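Local coordinates for protein TqaA (Penicillium aethiopicum, PDB 5EJD) that forms the terminal condensation-type domain of a fungal nonribosomal peptide synthetase and probably acts on a peptide carried on a phosphopantetheine arm, at residues H299-R304 against N320-R325; V295-T300 against L375-Q380; V51-G56 against S168-D173. All coordinates share one frame; numbering follows the deposited sequence.

Interaction 1: H299-R304 against N320-R325. With PNS (4'-phosphopantetheine), chain R.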
loop_
_atom_site.group_PDB
_atom_site.type_symbol
_atom_site.label_atom_id
_atom_site.label_comp_id
_atom_site.label_asym_id
_atom_site.label_seq_id
_atom_site.Cartn_x
_atom_site.Cartn_y
_atom_site.Cartn_z
ATOM N N HIS A 299 0.857 -7.607 -9.786
ATOM C CA HIS A 299 -0.132 -6.781 -9.134
ATOM C C HIS A 299 0.228 -6.518 -7.713
ATOM O O HIS A 299 1.051 -7.204 -7.126
ATOM C CB HIS A 299 -1.548 -7.373 -9.283
ATOM C CG HIS A 299 -1.810 -8.541 -8.402
ATOM N ND1 HIS A 299 -3.012 -8.718 -7.761
ATOM C CD2 HIS A 299 -1.037 -9.597 -8.049
ATOM C CE1 HIS A 299 -2.967 -9.818 -7.030
ATOM N NE2 HIS A 299 -1.778 -10.367 -7.184
ATOM N N THR A 300 -0.355 -5.451 -7.184
ATOM C CA THR A 300 -0.014 -4.923 -5.846
ATOM C C THR A 300 -0.955 -5.473 -4.823
ATOM O O THR A 300 -2.154 -5.440 -5.001
ATOM C CB THR A 300 -0.129 -3.419 -5.835
ATOM O OG1 THR A 300 0.720 -2.879 -6.861
ATOM C CG2 THR A 300 0.310 -2.891 -4.502
ATOM N N VAL A 301 -0.395 -6.062 -3.790
ATOM C CA VAL A 301 -1.177 -6.614 -2.701
ATOM C C VAL A 301 -0.737 -5.944 -1.400
ATOM O O VAL A 301 0.374 -5.454 -1.313
ATOM C CB VAL A 301 -1.047 -8.140 -2.599
ATOM C CG1 VAL A 301 -1.589 -8.808 -3.848
ATOM C CG2 VAL A 301 0.397 -8.549 -2.332
ATOM N N ASN A 302 -1.619 -5.946 -0.397
ATOM C CA ASN A 302 -1.405 -5.122 0.757
ATOM C C ASN A 302 -0.475 -5.702 1.783
ATOM O O ASN A 302 0.063 -4.977 2.636
ATOM C CB ASN A 302 -2.727 -4.713 1.384
ATOM C CG ASN A 302 -3.529 -5.886 1.885
ATOM O OD1 ASN A 302 -3.160 -6.532 2.839
ATOM N ND2 ASN A 302 -4.646 -6.158 1.237
ATOM N N GLY A 303 -0.278 -7.008 1.723
ATOM C CA GLY A 303 0.730 -7.653 2.577
ATOM C C GLY A 303 0.389 -7.783 4.056
ATOM O O GLY A 303 1.270 -8.104 4.882
ATOM N N ARG A 304 -0.881 -7.592 4.393
ATOM C CA ARG A 304 -1.287 -7.503 5.788
ATOM C C ARG A 304 -2.209 -8.656 6.222
ATOM O O ARG A 304 -2.889 -8.545 7.220
ATOM C CB ARG A 304 -1.845 -6.078 6.085
ATOM C CG ARG A 304 -0.693 -5.054 6.118
ATOM C CD ARG A 304 -1.025 -3.581 5.838
ATOM N NE ARG A 304 -0.803 -2.847 7.043
ATOM C CZ ARG A 304 0.050 -1.868 7.255
ATOM N NH1 ARG A 304 0.813 -1.333 6.342
ATOM N NH2 ARG A 304 0.084 -1.398 8.460
ATOM N N ASN A 320 3.282 -5.415 -1.459
ATOM C CA ASN A 320 4.088 -6.318 -2.216
ATOM C C ASN A 320 3.609 -6.356 -3.659
ATOM O O ASN A 320 2.427 -6.107 -3.922
ATOM C CB ASN A 320 4.062 -7.717 -1.578
ATOM C CG ASN A 320 5.297 -8.535 -1.935
ATOM O OD1 ASN A 320 6.193 -8.057 -2.630
ATOM N ND2 ASN A 320 5.351 -9.756 -1.450
ATOM N N PHE A 321 4.540 -6.605 -4.576
ATOM C CA PHE A 321 4.229 -6.730 -6.005
ATOM C C PHE A 321 4.511 -8.161 -6.401
ATOM O O PHE A 321 5.689 -8.618 -6.358
ATOM C CB PHE A 321 5.067 -5.777 -6.802
ATOM C CG PHE A 321 5.091 -4.410 -6.245
ATOM C CD1 PHE A 321 3.980 -3.594 -6.362
ATOM C CD2 PHE A 321 6.199 -3.944 -5.587
ATOM C CE1 PHE A 321 3.965 -2.325 -5.811
ATOM C CE2 PHE A 321 6.211 -2.664 -5.063
ATOM C CZ PHE A 321 5.085 -1.857 -5.165
ATOM N N VAL A 322 3.451 -8.904 -6.713
ATOM C CA VAL A 322 3.582 -10.344 -6.925
ATOM C C VAL A 322 2.943 -10.805 -8.229
ATOM O O VAL A 322 2.165 -10.075 -8.827
ATOM C CB VAL A 322 2.977 -11.143 -5.768
ATOM C CG1 VAL A 322 3.688 -10.826 -4.465
ATOM C CG2 VAL A 322 1.478 -10.881 -5.629
ATOM N N PRO A 323 3.281 -12.020 -8.684
ATOM C CA PRO A 323 2.715 -12.509 -9.940
ATOM C C PRO A 323 1.251 -12.881 -9.821
ATOM O O PRO A 323 0.819 -13.444 -8.796
ATOM C CB PRO A 323 3.514 -13.774 -10.220
ATOM C CG PRO A 323 4.738 -13.687 -9.353
ATOM C CD PRO A 323 4.300 -12.938 -8.156
ATOM N N LEU A 324 0.483 -12.505 -10.835
ATOM C CA LEU A 324 -0.874 -12.966 -10.991
ATOM C C LEU A 324 -0.933 -13.681 -12.333
ATOM O O LEU A 324 -0.509 -13.139 -13.359
ATOM C CB LEU A 324 -1.822 -11.798 -10.979
ATOM C CG LEU A 324 -3.271 -12.177 -11.243
ATOM C CD1 LEU A 324 -3.835 -12.962 -10.094
ATOM C CD2 LEU A 324 -4.108 -10.921 -11.437
ATOM N N ARG A 325 -1.480 -14.886 -12.323
ATOM C CA ARG A 325 -1.553 -15.696 -13.519
ATOM C C ARG A 325 -2.999 -15.954 -13.907
ATOM O O ARG A 325 -3.791 -16.452 -13.120
ATOM C CB ARG A 325 -0.852 -17.021 -13.270
ATOM C CG ARG A 325 -0.725 -17.896 -14.506
ATOM C CD ARG A 325 -0.167 -19.255 -14.141
ATOM N NE ARG A 325 0.103 -20.041 -15.323
ATOM C CZ ARG A 325 0.704 -21.221 -15.323
ATOM N NH1 ARG A 325 1.150 -21.754 -14.204
ATOM N NH2 ARG A 325 0.886 -21.865 -16.463
HETATM O O23 PNS R . -11.331 -5.986 -3.155
HETATM P P24 PNS R . -10.205 -6.953 -3.432
HETATM O O26 PNS R . -10.493 -8.026 -4.408
HETATM O O27 PNS R . -8.753 -6.216 -3.507
HETATM C C28 PNS R . -7.522 -6.730 -3.979
HETATM C C29 PNS R . -6.272 -5.744 -3.835
HETATM C C30 PNS R . -6.743 -4.915 -4.985
HETATM C C31 PNS R . -5.331 -6.938 -4.075
HETATM C C32 PNS R . -6.440 -5.179 -2.391
HETATM O O33 PNS R . -6.576 -6.312 -1.445
HETATM C C34 PNS R . -5.099 -4.557 -2.054
HETATM O O35 PNS R . -4.189 -5.244 -1.575
HETATM N N36 PNS R . -4.532 -3.413 -2.256
HETATM C C37 PNS R . -4.916 -2.196 -2.813
HETATM C C38 PNS R . -4.440 -1.045 -1.944
HETATM C C39 PNS R . -3.039 -0.530 -2.137
HETATM O O40 PNS R . -2.126 -1.173 -1.693
HETATM N N41 PNS R . -2.918 0.668 -2.705
HETATM C C42 PNS R . -1.663 1.323 -2.969
HETATM C C43 PNS R . -0.928 1.682 -1.719
HETATM S S44 PNS R . -0.156 3.306 -1.886
#
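His299 pairs with Val322 and Val301 with Asn320 as the antiparallel hydrogen-bonded pairs of a short two-strand ladder, with Thr300 and Phe321 as the non-hydrogen-bonded pair between them. Each hydrogen-bonded pair makes two backbone bonds; Val301 N reaches Asn320 O at 2.8 Å and almost straight (171°), while His299 N meets Val322 O at 3.0 Å.

The packing differs on the two faces of the sheet. On the face of His299, Val301, Asn320 and Val322, His299 holds CG between its backbone N and carbonyl carbon (chi1 76°), which brings the ring nearer the neighbouring strand. Leu324 CB then sits over one ring face in a CH-pi contact, 4.1 Å from the centroid, while Val322 O lies at the ring edge, 3.3 Å from CD2. The far nitrogen, ND1, is hydrogen-bonded to Lys279 NZ. Val301 CG2 lies alongside Asn320 CB, and the Asn320 amide leads away to the carbonyls of Glu355 and Val357. On the other face Thr300 OG1 lies at the edge of the Phe321 ring, in its plane, 3.4 Å from CD1, and is also close to the Gln380 amide.

Where the first strand ends, Asn302 uses both ends of its amide. OD1 accepts from Arg304 N at 3.0 Å, an Asx turn, and ND2 donates to phosphopantetheine O35 at 3.0 Å, with a weaker bond to O33. Gripped at both ends, the amide probably has little freedom to rotate. The ladder lies at the edge of the C-terminal lobe's sheet in a condensation domain, and its strand end contributes Thr300, Val301 and Asn302 to the phosphopantetheine tunnel.

Interaction 2: V295-T300 against L375-Q380. With PNS (4'-phosphopantetheine), chain R.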
loop_
_atom_site.group_PDB
_atom_site.type_symbol
_atom_site.label_atom_id
_atom_site.label_comp_id
_atom_site.label_asym_id
_atom_site.label_seq_id
_atom_site.Cartn_x
_atom_site.Cartn_y
_atom_site.Cartn_z
ATOM N N VAL A 295 -1.301 -15.865 -19.340
ATOM C CA VAL A 295 -0.624 -14.615 -19.066
ATOM C C VAL A 295 -0.272 -14.468 -17.611
ATOM O O VAL A 295 -0.996 -14.883 -16.727
ATOM C CB VAL A 295 -1.439 -13.386 -19.536
ATOM C CG1 VAL A 295 -1.652 -13.440 -21.046
ATOM C CG2 VAL A 295 -2.784 -13.281 -18.863
ATOM N N VAL A 296 0.895 -13.895 -17.386
ATOM C CA VAL A 296 1.372 -13.545 -16.071
ATOM C C VAL A 296 1.827 -12.100 -16.029
ATOM O O VAL A 296 2.616 -11.651 -16.850
ATOM C CB VAL A 296 2.540 -14.385 -15.679
ATOM C CG1 VAL A 296 3.016 -13.990 -14.310
ATOM C CG2 VAL A 296 2.114 -15.838 -15.681
ATOM N N PHE A 297 1.283 -11.358 -15.084
ATOM C CA PHE A 297 1.657 -9.985 -14.879
ATOM C C PHE A 297 1.726 -9.715 -13.386
ATOM O O PHE A 297 1.312 -10.522 -12.578
ATOM C CB PHE A 297 0.708 -9.007 -15.638
ATOM C CG PHE A 297 -0.766 -9.162 -15.306
ATOM C CD1 PHE A 297 -1.536 -10.096 -15.943
ATOM C CD2 PHE A 297 -1.378 -8.346 -14.368
ATOM C CE1 PHE A 297 -2.880 -10.221 -15.684
ATOM C CE2 PHE A 297 -2.719 -8.477 -14.083
ATOM C CZ PHE A 297 -3.469 -9.416 -14.749
ATOM N N GLY A 298 2.191 -8.541 -13.010
ATOM C CA GLY A 298 2.305 -8.213 -11.608
ATOM C C GLY A 298 1.066 -7.499 -11.087
ATOM O O GLY A 298 0.319 -6.864 -11.849
ATOM N N HIS A 299 0.857 -7.607 -9.786
ATOM C CA HIS A 299 -0.132 -6.781 -9.134
ATOM C C HIS A 299 0.228 -6.518 -7.713
ATOM O O HIS A 299 1.051 -7.204 -7.126
ATOM C CB HIS A 299 -1.548 -7.373 -9.283
ATOM C CG HIS A 299 -1.810 -8.541 -8.402
ATOM N ND1 HIS A 299 -3.012 -8.718 -7.761
ATOM C CD2 HIS A 299 -1.037 -9.597 -8.049
ATOM C CE1 HIS A 299 -2.967 -9.818 -7.030
ATOM N NE2 HIS A 299 -1.778 -10.367 -7.184
ATOM N N THR A 300 -0.355 -5.451 -7.184
ATOM C CA THR A 300 -0.014 -4.923 -5.846
ATOM C C THR A 300 -0.955 -5.473 -4.823
ATOM O O THR A 300 -2.154 -5.440 -5.001
ATOM C CB THR A 300 -0.129 -3.419 -5.835
ATOM O OG1 THR A 300 0.720 -2.879 -6.861
ATOM C CG2 THR A 300 0.310 -2.891 -4.502
ATOM N N LEU A 375 9.172 -7.472 -12.814
ATOM C CA LEU A 375 7.823 -7.384 -13.335
ATOM C C LEU A 375 7.785 -6.267 -14.341
ATOM O O LEU A 375 8.366 -5.235 -14.104
ATOM C CB LEU A 375 6.845 -7.060 -12.223
ATOM C CG LEU A 375 6.780 -8.103 -11.096
ATOM C CD1 LEU A 375 6.013 -7.554 -9.885
ATOM C CD2 LEU A 375 6.172 -9.409 -11.590
ATOM N N SER A 376 7.141 -6.485 -15.485
ATOM C CA SER A 376 7.091 -5.459 -16.511
ATOM C C SER A 376 5.745 -4.760 -16.597
ATOM O O SER A 376 5.635 -3.719 -17.225
ATOM C CB SER A 376 7.510 -5.990 -17.891
ATOM O OG SER A 376 6.862 -7.191 -18.167
ATOM N N LEU A 377 4.722 -5.358 -16.016
ATOM C CA LEU A 377 3.408 -4.718 -15.930
ATOM C C LEU A 377 2.858 -4.940 -14.504
ATOM O O LEU A 377 2.931 -6.066 -13.971
ATOM C CB LEU A 377 2.451 -5.311 -16.921
ATOM C CG LEU A 377 1.070 -4.691 -16.824
ATOM C CD1 LEU A 377 1.051 -3.321 -17.413
ATOM C CD2 LEU A 377 0.067 -5.533 -17.579
ATOM N N ILE A 378 2.391 -3.867 -13.870
ATOM C CA ILE A 378 1.857 -3.976 -12.540
ATOM C C ILE A 378 0.512 -3.252 -12.467
ATOM O O ILE A 378 0.422 -2.080 -12.832
ATOM C CB ILE A 378 2.791 -3.388 -11.498
ATOM C CG1 ILE A 378 4.153 -4.020 -11.619
ATOM C CG2 ILE A 378 2.231 -3.615 -10.099
ATOM C CD1 ILE A 378 5.205 -3.418 -10.731
ATOM N N VAL A 379 -0.515 -3.954 -11.980
ATOM C CA VAL A 379 -1.818 -3.381 -11.798
ATOM C C VAL A 379 -2.070 -3.124 -10.310
ATOM O O VAL A 379 -1.929 -4.047 -9.515
ATOM C CB VAL A 379 -2.880 -4.340 -12.296
ATOM C CG1 VAL A 379 -4.260 -3.771 -12.036
ATOM C CG2 VAL A 379 -2.700 -4.593 -13.767
ATOM N N GLN A 380 -2.398 -1.873 -9.942
ATOM C CA GLN A 380 -2.786 -1.542 -8.563
ATOM C C GLN A 380 -4.177 -1.057 -8.506
ATOM O O GLN A 380 -4.421 0.096 -8.893
ATOM C CB GLN A 380 -2.163 -0.309 -7.945
ATOM C CG GLN A 380 -0.729 -0.343 -7.764
ATOM C CD GLN A 380 -0.229 0.372 -6.525
ATOM O OE1 GLN A 380 -0.758 1.369 -5.989
ATOM N NE2 GLN A 380 0.879 -0.103 -6.137
HETATM O O23 PNS R . -11.331 -5.986 -3.155
HETATM P P24 PNS R . -10.205 -6.953 -3.432
HETATM O O26 PNS R . -10.493 -8.026 -4.408
HETATM O O27 PNS R . -8.753 -6.216 -3.507
HETATM C C28 PNS R . -7.522 -6.730 -3.979
HETATM C C29 PNS R . -6.272 -5.744 -3.835
HETATM C C30 PNS R . -6.743 -4.915 -4.985
HETATM C C31 PNS R . -5.331 -6.938 -4.075
HETATM C C32 PNS R . -6.440 -5.179 -2.391
HETATM O O33 PNS R . -6.576 -6.312 -1.445
HETATM C C34 PNS R . -5.099 -4.557 -2.054
HETATM O O35 PNS R . -4.189 -5.244 -1.575
HETATM N N36 PNS R . -4.532 -3.413 -2.256
HETATM C C37 PNS R . -4.916 -2.196 -2.813
HETATM C C38 PNS R . -4.440 -1.045 -1.944
HETATM C C39 PNS R . -3.039 -0.530 -2.137
HETATM O O40 PNS R . -2.126 -1.173 -1.693
HETATM N N41 PNS R . -2.918 0.668 -2.705
HETATM C C42 PNS R . -1.663 1.323 -2.969
HETATM C C43 PNS R . -0.928 1.682 -1.719
HETATM S S44 PNS R . -0.156 3.306 -1.886
HETATM O O HOH W 1 -3.666 -4.340 -7.021
#
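Phe297 has CG between its backbone N and carbonyl carbon (chi1 56°), which swings the ring toward the next strand, and Val379 holds CG2 anti to its carbonyl carbon, so that CG2 comes within 3.9 Å of Phe297 CE2. The two belong to parallel neighbouring strands inside the mixed sheet of the condensation domain's C-terminal lobe. Leu377 CD2 adds to this patch against Phe297 CB, and helix 274-289 covers it through Ala283 and Leu286.

Gly298 is where the strands come closest. Its N donates to Leu377 O at 2.8 Å, and its carbonyl accepts from Val379 N, which stands above the carbonyl plane. A CB on Gly298 would run into Leu375 CD1 and Leu377 O; instead Leu375 CD2 packs against the bare CA at 4.0 Å.

Toward the pocket, the bent chain of Gln380 lies obliquely across Thr300, and its end reaches the cysteamine part of the phosphopantetheine near C42. With an alanine here the chain beyond CB is gone, which is likely to open a gap beside the arm and remove one group packed on Thr300. Next to it, Val379 O accepts from Thr300 N and also from a water, which donates as well to Thr300 O at 2.8 Å.

Interaction 3: V51-G56 against S168-D173. With PNS (4'-phosphopantetheine), chain R.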
loop_
_atom_site.group_PDB
_atom_site.type_symbol
_atom_site.label_atom_id
_atom_site.label_comp_id
_atom_site.label_asym_id
_atom_site.label_seq_id
_atom_site.Cartn_x
_atom_site.Cartn_y
_atom_site.Cartn_z
ATOM N N VAL A 51 12.068 -0.953 -4.340
ATOM C CA VAL A 51 11.427 -0.567 -5.598
ATOM C C VAL A 51 11.126 0.909 -5.553
ATOM O O VAL A 51 11.386 1.644 -6.513
ATOM C CB VAL A 51 10.097 -1.308 -5.794
ATOM C CG1 VAL A 51 9.253 -0.651 -6.832
ATOM C CG2 VAL A 51 10.354 -2.752 -6.151
ATOM N N PHE A 52 10.582 1.362 -4.424
ATOM C CA PHE A 52 10.202 2.750 -4.305
ATOM C C PHE A 52 11.403 3.691 -4.219
ATOM O O PHE A 52 11.397 4.776 -4.798
ATOM C CB PHE A 52 9.313 2.944 -3.100
ATOM C CG PHE A 52 7.946 2.453 -3.282
ATOM C CD1 PHE A 52 7.188 2.855 -4.359
ATOM C CD2 PHE A 52 7.359 1.616 -2.333
ATOM C CE1 PHE A 52 5.878 2.428 -4.517
ATOM C CE2 PHE A 52 6.048 1.164 -2.495
ATOM C CZ PHE A 52 5.305 1.592 -3.583
ATOM N N ILE A 53 12.417 3.272 -3.484
ATOM C CA ILE A 53 13.599 4.072 -3.314
ATOM C C ILE A 53 14.311 4.243 -4.645
ATOM O O ILE A 53 14.757 5.341 -4.949
ATOM C CB ILE A 53 14.537 3.466 -2.266
ATOM C CG1 ILE A 53 13.934 3.647 -0.878
ATOM C CG2 ILE A 53 15.921 4.119 -2.320
ATOM C CD1 ILE A 53 14.657 2.893 0.222
ATOM N N LYS A 54 14.380 3.198 -5.467
ATOM C CA LYS A 54 15.058 3.305 -6.779
ATOM C C LYS A 54 14.295 4.180 -7.764
ATOM O O LYS A 54 14.850 4.626 -8.736
ATOM C CB LYS A 54 15.294 1.958 -7.462
ATOM C CG LYS A 54 16.372 1.052 -6.881
ATOM C CD LYS A 54 16.298 -0.362 -7.499
ATOM C CE LYS A 54 16.811 -0.279 -8.933
ATOM N NZ LYS A 54 16.557 -1.530 -9.701
ATOM N N ARG A 55 13.017 4.414 -7.526
ATOM C CA ARG A 55 12.205 5.214 -8.437
ATOM C C ARG A 55 11.980 6.604 -7.908
ATOM O O ARG A 55 11.135 7.304 -8.409
ATOM C CB ARG A 55 10.878 4.505 -8.667
ATOM C CG ARG A 55 11.016 3.271 -9.534
ATOM C CD ARG A 55 9.893 2.289 -9.350
ATOM N NE ARG A 55 10.086 1.177 -10.259
ATOM C CZ ARG A 55 10.956 0.192 -10.091
ATOM N NH1 ARG A 55 11.754 0.148 -9.017
ATOM N NH2 ARG A 55 11.033 -0.753 -11.003
ATOM N N GLY A 56 12.746 6.992 -6.885
ATOM C CA GLY A 56 12.674 8.321 -6.339
ATOM C C GLY A 56 11.314 8.666 -5.760
ATOM O O GLY A 56 10.935 9.820 -5.735
ATOM N N SER A 168 9.432 9.233 2.257
ATOM C CA SER A 168 9.721 8.273 1.199
ATOM C C SER A 168 8.640 7.195 1.203
ATOM O O SER A 168 8.159 6.806 2.252
ATOM C CB SER A 168 11.071 7.607 1.451
ATOM O OG SER A 168 11.260 6.472 0.598
ATOM N N HIS A 169 8.310 6.660 0.044
ATOM C CA HIS A 169 7.238 5.663 -0.043
ATOM C C HIS A 169 7.663 4.347 0.540
ATOM O O HIS A 169 6.832 3.469 0.802
ATOM C CB HIS A 169 6.792 5.476 -1.475
ATOM C CG HIS A 169 5.406 4.941 -1.617
ATOM N ND1 HIS A 169 4.838 4.069 -0.729
ATOM C CD2 HIS A 169 4.479 5.146 -2.573
ATOM C CE1 HIS A 169 3.622 3.765 -1.126
ATOM N NE2 HIS A 169 3.385 4.399 -2.246
ATOM N N SER A 170 8.944 4.211 0.823
ATOM C CA SER A 170 9.420 3.059 1.603
ATOM C C SER A 170 8.952 3.100 3.056
ATOM O O SER A 170 9.235 2.178 3.808
ATOM C CB SER A 170 10.950 3.045 1.585
ATOM O OG SER A 170 11.471 4.221 2.192
ATOM N N GLN A 171 8.270 4.173 3.461
ATOM C CA GLN A 171 7.883 4.357 4.832
ATOM C C GLN A 171 6.380 4.381 5.051
ATOM O O GLN A 171 5.934 4.596 6.175
ATOM C CB GLN A 171 8.485 5.663 5.364
ATOM C CG GLN A 171 9.964 5.661 5.353
ATOM C CD GLN A 171 10.538 7.036 5.660
ATOM O OE1 GLN A 171 10.561 7.906 4.797
ATOM N NE2 GLN A 171 11.113 7.192 6.861
ATOM N N TRP A 172 5.582 4.206 4.010
ATOM C CA TRP A 172 4.140 4.206 4.190
ATOM C C TRP A 172 3.463 3.407 3.101
ATOM O O TRP A 172 4.050 3.134 2.079
ATOM C CB TRP A 172 3.596 5.663 4.180
ATOM C CG TRP A 172 3.758 6.370 2.882
ATOM C CD1 TRP A 172 4.820 7.087 2.495
ATOM C CD2 TRP A 172 2.824 6.418 1.797
ATOM N NE1 TRP A 172 4.620 7.608 1.209
ATOM C CE2 TRP A 172 3.399 7.193 0.765
ATOM C CE3 TRP A 172 1.551 5.878 1.595
ATOM C CZ2 TRP A 172 2.754 7.428 -0.446
ATOM C CZ3 TRP A 172 0.898 6.111 0.365
ATOM C CH2 TRP A 172 1.511 6.861 -0.633
ATOM N N ASP A 173 2.203 3.088 3.326
ATOM C CA ASP A 173 1.351 2.597 2.278
ATOM C C ASP A 173 -0.088 3.069 2.446
ATOM O O ASP A 173 -0.414 3.756 3.408
ATOM C CB ASP A 173 1.433 1.087 2.226
ATOM C CG ASP A 173 1.046 0.424 3.515
ATOM O OD1 ASP A 173 0.253 0.982 4.340
ATOM O OD2 ASP A 173 1.545 -0.728 3.682
HETATM O O23 PNS R . -11.331 -5.986 -3.155
HETATM P P24 PNS R . -10.205 -6.953 -3.432
HETATM O O26 PNS R . -10.493 -8.026 -4.408
HETATM O O27 PNS R . -8.753 -6.216 -3.507
HETATM C C28 PNS R . -7.522 -6.730 -3.979
HETATM C C29 PNS R . -6.272 -5.744 -3.835
HETATM C C30 PNS R . -6.743 -4.915 -4.985
HETATM C C31 PNS R . -5.331 -6.938 -4.075
HETATM C C32 PNS R . -6.440 -5.179 -2.391
HETATM O O33 PNS R . -6.576 -6.312 -1.445
HETATM C C34 PNS R . -5.099 -4.557 -2.054
HETATM O O35 PNS R . -4.189 -5.244 -1.575
HETATM N N36 PNS R . -4.532 -3.413 -2.256
HETATM C C37 PNS R . -4.916 -2.196 -2.813
HETATM C C38 PNS R . -4.440 -1.045 -1.944
HETATM C C39 PNS R . -3.039 -0.530 -2.137
HETATM O O40 PNS R . -2.126 -1.173 -1.693
HETATM N N41 PNS R . -2.918 0.668 -2.705
HETATM C C42 PNS R . -1.663 1.323 -2.969
HETATM C C43 PNS R . -0.928 1.682 -1.719
HETATM S S44 PNS R . -0.156 3.306 -1.886
#
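Phe52 and His169 stack face to face, their planes 3° apart and their centroids separated by 3.8 Å. The imidazole is sandwiched: Phe52 CZ lies over the centre of one face, and Trp172 CZ2 over the centre of the opposite one, 3.5 Å above the plane. At the edge of the ring, in its plane, is the thiol sulfur of the phosphopantetheine, with S44 3.7 Å from His169 NE2. Trp172 CZ3 approaches the same sulfur obliquely.

Segment 168-173, with Gly174 after it, matches the HHxxxDG motif of condensation domains, here with Ser168 at the first histidine position. In relatives the second histidine, matching His169, is the active-site residue, and its place beside the thiol is consistent with such a role.

His169 has CG anti to its backbone N (chi1 -157°), which lays the imidazole over the Phe52 ring; its CB also lies over that face, a CH-pi contact 4.0 Å from the centroid. The ND1 bond to Trp172 O is weak and bent (122°); the two stacked faces probably do more to fix the ring's rotation.

Phe52 and Ile53 project from the last turn of helix 47-54, which closes in a Schellman motif at Gly56. Beside the stack, Ile53 CG1 rests on Ser170 CB at 3.9 Å. Gln171 OE1 accepts from Ser168 N, and Ser168 OG and Ser170 OG share a hydrogen bond of 2.8 Å.

Along the chain interaction 3 comes first, in the N-terminal half, and interactions 1 and 2 follow in the C-terminal half. Interactions 1 and 2, with centres about 8 Å apart, flank the same strand, 294-301: strand 320-327 lies on one side of it and 377-381 on the other, and Phe297 O accepts a probable bond from Leu324 N. Interaction 3 is centred about 16 Å from interaction 1 and 18 Å from interaction 2. It is joined to the former by the Arg304–Asp173 salt bridge and by Phe321 packing on Phe52. All three touch the phosphopantetheine, which runs between the two lobes toward His169, as expected of a condensation-domain tunnel.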